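Long-range contact in GEO10716p1 (Drosophila melanogaster, PDB 7BTG), which probably removes phosphate from phosphorylated arginine residues, as a phosphatase of the low molecular weight protein tyrosine phosphatase family: residues A[36-49]-A[62-74]. The protein carries 1 engineered substitution. Sequence-based numbering, arbitrary orientation.
Sequences DSAGLRSWNVGLEP and LKTNHLGRMISAQ. With PO4 (phosphate ion), chain C.
Arg69 runs back along the edge strand 34-39 to Asp36. CB points away from the strand; chi1 of 72° sets CG between the backbone N and carbonyl carbon, bringing CG to 4.0 Å from Ser37 O, and the extended chain carries the guanidinium onward. NE makes a weak bond to Asp36 OD1, whereas NH2 meets the same oxygen at 2.9 Å and 159°, within the guanidinium plane but from above the carboxylate plane. CZ lies beneath Ala38 CB, which sits 3.8 Å above the centre of that flat group, and NH1 turns to a second acid, Asp75. Replacing Arg69 by an alanine would probably leave Asp36 OD1 and Asp75 without their shared cation and Ala38 CB without the flat group it rests on.

The His66 ring lies with Ser37 OG over one face, toward the rim, and a phosphate ion at its edge; ND1 donates to PO4 O4 at 3.2 Å, while NE2 is bonded to Asn10, and Ser37 OG to Glu18 and Asn10. Backbone bonds bind the loops: Ile71 N to Gly39 O at 166°, Gly46 N to Gly68 O and Gly68 N to Leu47 O, both 2.7 Å. Arg69, held between Asp36 and Asp75, ties this loop to the margin of the sheet, and Asn10 joins Ser37 and His66, consistent with the Asn-Ser-His network that holds the phosphate-binding loop of this family.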
loop_
_atom_site.group_PDB
_atom_site.type_symbol
_atom_site.label_atom_id
_atom_site.label_comp_id
_atom_site.label_asym_id
_atom_site.label_seq_id
_atom_site.Cartn_x
_atom_site.Cartn_y
_atom_site.Cartn_z
ATOM N N ASP A 36 -4.244 6.434 -1.635
ATOM C CA ASP A 36 -3.006 7.129 -1.965
ATOM C C ASP A 36 -1.836 6.247 -1.545
ATOM O O ASP A 36 -2.022 5.174 -0.964
ATOM C CB ASP A 36 -2.958 8.512 -1.289
ATOM C CG ASP A 36 -1.827 9.390 -1.818
ATOM O OD1 ASP A 36 -1.422 10.343 -1.107
ATOM O OD2 ASP A 36 -1.337 9.112 -2.937
ATOM N N SER A 37 -0.613 6.699 -1.825
ATOM C CA SER A 37 0.532 5.934 -1.352
ATOM C C SER A 37 1.717 6.865 -1.121
ATOM O O SER A 37 1.770 7.987 -1.638
ATOM C CB SER A 37 0.892 4.788 -2.307
ATOM O OG SER A 37 1.346 5.245 -3.570
ATOM N N ALA A 38 2.642 6.397 -0.281
ATOM C CA ALA A 38 3.782 7.199 0.132
ATOM C C ALA A 38 4.903 6.256 0.550
ATOM O O ALA A 38 4.712 5.037 0.641
ATOM C CB ALA A 38 3.392 8.167 1.255
ATOM N N GLY A 39 6.081 6.836 0.838
ATOM C CA GLY A 39 7.277 6.053 1.088
ATOM C C GLY A 39 8.049 6.552 2.293
ATOM O O GLY A 39 7.683 7.540 2.925
ATOM N N LEU A 40 9.134 5.845 2.595
ATOM C CA LEU A 40 9.928 6.093 3.793
ATOM C C LEU A 40 11.381 6.494 3.495
ATOM O O LEU A 40 12.193 6.566 4.423
ATOM C CB LEU A 40 9.873 4.846 4.686
ATOM C CG LEU A 40 8.449 4.393 5.073
ATOM C CD1 LEU A 40 8.440 3.010 5.622
ATOM C CD2 LEU A 40 7.797 5.343 6.095
ATOM N N ARG A 41 11.737 6.743 2.229
ATOM C CA ARG A 41 13.085 7.152 1.842
ATOM C C ARG A 41 12.989 8.107 0.663
ATOM O O ARG A 41 12.032 8.065 -0.110
ATOM C CB ARG A 41 13.986 5.971 1.430
ATOM C CG ARG A 41 14.201 4.880 2.464
ATOM C CD ARG A 41 15.162 5.281 3.576
ATOM N NE ARG A 41 15.401 4.130 4.428
ATOM C CZ ARG A 41 14.563 3.738 5.386
ATOM N NH1 ARG A 41 13.455 4.426 5.617
ATOM N NH2 ARG A 41 14.826 2.665 6.113
ATOM N N SER A 42 14.002 8.963 0.509
ATOM C CA SER A 42 13.993 9.863 -0.644
ATOM C C SER A 42 14.466 9.197 -1.940
ATOM O O SER A 42 14.427 9.849 -2.980
ATOM C CB SER A 42 14.859 11.092 -0.365
ATOM O OG SER A 42 16.194 10.686 -0.132
ATOM N N TRP A 43 14.856 7.913 -1.901
ATOM C CA TRP A 43 15.551 7.255 -3.006
ATOM C C TRP A 43 14.844 7.459 -4.340
ATOM O O TRP A 43 15.414 8.013 -5.286
ATOM C CB TRP A 43 15.690 5.757 -2.715
ATOM C CG TRP A 43 16.454 5.447 -1.468
ATOM C CD1 TRP A 43 17.347 6.267 -0.826
ATOM C CD2 TRP A 43 16.391 4.241 -0.700
ATOM N NE1 TRP A 43 17.849 5.634 0.278
ATOM C CE2 TRP A 43 17.273 4.395 0.389
ATOM C CE3 TRP A 43 15.674 3.043 -0.826
ATOM C CZ2 TRP A 43 17.463 3.400 1.343
ATOM C CZ3 TRP A 43 15.858 2.050 0.138
ATOM C CH2 TRP A 43 16.745 2.234 1.197
ATOM N N ASN A 44 13.597 7.006 -4.438
ATOM C CA ASN A 44 12.843 7.071 -5.680
ATOM C C ASN A 44 11.805 8.192 -5.678
ATOM O O ASN A 44 10.835 8.127 -6.442
ATOM C CB ASN A 44 12.186 5.719 -5.947
ATOM C CG ASN A 44 13.202 4.573 -5.990
ATOM O OD1 ASN A 44 13.461 3.903 -4.984
ATOM N ND2 ASN A 44 13.775 4.342 -7.162
ATOM N N VAL A 45 12.002 9.226 -4.851
ATOM C CA VAL A 45 11.034 10.323 -4.739
ATOM C C VAL A 45 11.005 11.144 -6.025
ATOM O O VAL A 45 12.014 11.281 -6.723
ATOM C CB VAL A 45 11.384 11.198 -3.519
ATOM C CG1 VAL A 45 10.711 12.590 -3.582
ATOM C CG2 VAL A 45 10.994 10.483 -2.255
ATOM N N GLY A 46 9.832 11.697 -6.344
ATOM C CA GLY A 46 9.655 12.559 -7.501
ATOM C C GLY A 46 9.563 11.845 -8.835
ATOM O O GLY A 46 9.327 12.507 -9.861
ATOM N N LEU A 47 9.760 10.529 -8.859
ATOM C CA LEU A 47 9.689 9.717 -10.066
ATOM C C LEU A 47 8.388 8.920 -10.094
ATOM O O LEU A 47 7.631 8.880 -9.119
ATOM C CB LEU A 47 10.888 8.768 -10.137
ATOM C CG LEU A 47 12.215 9.439 -9.782
ATOM C CD1 LEU A 47 13.301 8.399 -9.577
ATOM C CD2 LEU A 47 12.618 10.452 -10.857
ATOM N N GLU A 48 8.140 8.276 -11.226
ATOM C CA GLU A 48 6.975 7.434 -11.460
ATOM C C GLU A 48 7.270 5.998 -11.055
ATOM O O GLU A 48 8.437 5.603 -10.955
ATOM C CB GLU A 48 6.577 7.491 -12.942
ATOM C CG GLU A 48 5.854 8.773 -13.347
ATOM C CD GLU A 48 4.937 8.585 -14.543
ATOM O OE1 GLU A 48 5.402 8.062 -15.578
ATOM O OE2 GLU A 48 3.751 8.974 -14.451
ATOM N N PRO A 49 6.234 5.173 -10.833
ATOM C CA PRO A 49 6.482 3.803 -10.365
ATOM C C PRO A 49 7.395 3.063 -11.320
ATOM O O PRO A 49 7.429 3.340 -12.519
ATOM C CB PRO A 49 5.085 3.178 -10.331
ATOM C CG PRO A 49 4.169 4.354 -10.141
ATOM C CD PRO A 49 4.790 5.433 -10.975
ATOM N N LEU A 62 -4.873 -1.916 -15.431
ATOM C CA LEU A 62 -4.656 -0.839 -14.483
ATOM C C LEU A 62 -3.501 0.031 -14.942
ATOM O O LEU A 62 -2.584 -0.432 -15.629
ATOM C CB LEU A 62 -4.340 -1.397 -13.102
ATOM C CG LEU A 62 -5.446 -2.287 -12.593
ATOM C CD1 LEU A 62 -5.085 -2.794 -11.208
ATOM C CD2 LEU A 62 -6.729 -1.471 -12.603
ATOM N N LYS A 63 -3.532 1.291 -14.528
ATOM C CA LYS A 63 -2.427 2.192 -14.799
ATOM C C LYS A 63 -2.231 3.091 -13.589
ATOM O O LYS A 63 -3.157 3.311 -12.805
ATOM C CB LYS A 63 -2.670 3.017 -16.072
ATOM C CG LYS A 63 -3.676 4.134 -15.907
ATOM N N THR A 64 -1.009 3.578 -13.424
ATOM C CA THR A 64 -0.698 4.480 -12.334
ATOM C C THR A 64 0.100 5.664 -12.854
ATOM O O THR A 64 0.996 5.521 -13.693
ATOM C CB THR A 64 0.075 3.806 -11.219
ATOM O OG1 THR A 64 0.627 4.819 -10.370
ATOM C CG2 THR A 64 1.201 2.945 -11.781
ATOM N N ASN A 65 -0.247 6.828 -12.308
ATOM C CA ASN A 65 0.342 8.143 -12.548
ATOM C C ASN A 65 1.429 8.515 -11.541
ATOM O O ASN A 65 2.207 9.450 -11.786
ATOM C CB ASN A 65 -0.779 9.180 -12.445
ATOM C CG ASN A 65 -1.756 8.843 -11.304
ATOM O OD1 ASN A 65 -2.087 7.660 -11.068
ATOM N ND2 ASN A 65 -2.231 9.867 -10.613
ATOM N N HIS A 66 1.510 7.767 -10.447
ATOM C CA HIS A 66 1.895 8.271 -9.134
ATOM C C HIS A 66 3.353 8.706 -9.084
ATOM O O HIS A 66 4.245 7.974 -9.512
ATOM C CB HIS A 66 1.634 7.167 -8.101
ATOM C CG HIS A 66 2.059 7.506 -6.711
ATOM N ND1 HIS A 66 1.272 8.246 -5.858
ATOM C CD2 HIS A 66 3.174 7.183 -6.013
ATOM C CE1 HIS A 66 1.885 8.371 -4.695
ATOM N NE2 HIS A 66 3.039 7.733 -4.761
ATOM N N LEU A 67 3.596 9.897 -8.551
ATOM C CA LEU A 67 4.955 10.337 -8.261
ATOM C C LEU A 67 5.352 9.888 -6.856
ATOM O O LEU A 67 4.624 10.146 -5.892
ATOM C CB LEU A 67 5.058 11.860 -8.374
ATOM C CG LEU A 67 4.850 12.544 -9.731
ATOM C CD1 LEU A 67 4.691 14.056 -9.565
ATOM C CD2 LEU A 67 5.978 12.230 -10.691
ATOM N N GLY A 68 6.524 9.265 -6.737
ATOM C CA GLY A 68 7.020 8.872 -5.428
ATOM C C GLY A 68 7.122 10.045 -4.475
ATOM O O GLY A 68 7.620 11.106 -4.859
ATOM N N ARG A 69 6.610 9.899 -3.256
ATOM C CA ARG A 69 6.684 10.966 -2.268
ATOM C C ARG A 69 6.934 10.366 -0.891
ATOM O O ARG A 69 6.709 9.177 -0.647
ATOM C CB ARG A 69 5.409 11.838 -2.239
ATOM C CG ARG A 69 4.182 11.146 -1.627
ATOM C CD ARG A 69 2.982 12.084 -1.562
ATOM N NE ARG A 69 1.823 11.491 -0.885
ATOM C CZ ARG A 69 1.648 11.499 0.438
ATOM N NH1 ARG A 69 2.566 12.051 1.232
ATOM N NH2 ARG A 69 0.557 10.951 0.976
ATOM N N MET A 70 7.426 11.208 0.008
ATOM C CA MET A 70 7.628 10.798 1.382
ATOM C C MET A 70 6.316 10.897 2.133
ATOM O O MET A 70 5.471 11.735 1.824
ATOM C CB MET A 70 8.658 11.688 2.071
ATOM C CG MET A 70 10.045 11.642 1.485
ATOM S SD MET A 70 11.115 10.422 2.285
ATOM C CE MET A 70 10.294 10.149 3.848
ATOM N N ILE A 71 6.136 10.011 3.114
ATOM C CA ILE A 71 5.063 10.217 4.067
ATOM C C ILE A 71 5.400 11.453 4.889
ATOM O O ILE A 71 6.564 11.697 5.225
ATOM C CB ILE A 71 4.857 8.972 4.952
ATOM C CG1 ILE A 71 3.518 9.059 5.684
ATOM C CG2 ILE A 71 5.982 8.817 5.969
ATOM C CD1 ILE A 71 3.137 7.801 6.404
ATOM N N SER A 72 4.392 12.274 5.159
ATOM C CA SER A 72 4.536 13.446 6.009
ATOM C C SER A 72 3.756 13.227 7.295
ATOM O O SER A 72 2.943 12.306 7.410
ATOM C CB SER A 72 4.030 14.708 5.290
ATOM O OG SER A 72 2.640 14.605 5.019
ATOM N N ALA A 73 4.004 14.098 8.267
ATOM C CA ALA A 73 3.233 14.057 9.498
ATOM C C ALA A 73 1.735 14.206 9.226
ATOM O O ALA A 73 0.916 13.507 9.841
ATOM C CB ALA A 73 3.724 15.149 10.443
ATOM N N GLN A 74 1.359 15.109 8.300
ATOM C CA GLN A 74 -0.049 15.330 7.974
ATOM C C GLN A 74 -0.743 14.040 7.589
ATOM O O GLN A 74 -1.928 13.850 7.896
ATOM C CB GLN A 74 -0.190 16.331 6.821
ATOM C CG GLN A 74 -0.399 17.772 7.245
ATOM C CD GLN A 74 -1.804 18.067 7.769
ATOM O OE1 GLN A 74 -2.685 17.192 7.809
ATOM N NE2 GLN A 74 -2.017 19.317 8.171
HETATM P P PO4 C . -2.001 9.902 -7.229
HETATM O O1 PO4 C . -3.495 10.148 -7.268
HETATM O O2 PO4 C . -1.634 8.666 -8.030
HETATM O O3 PO4 C . -1.306 11.088 -7.847
HETATM O O4 PO4 C . -1.565 9.827 -5.770
#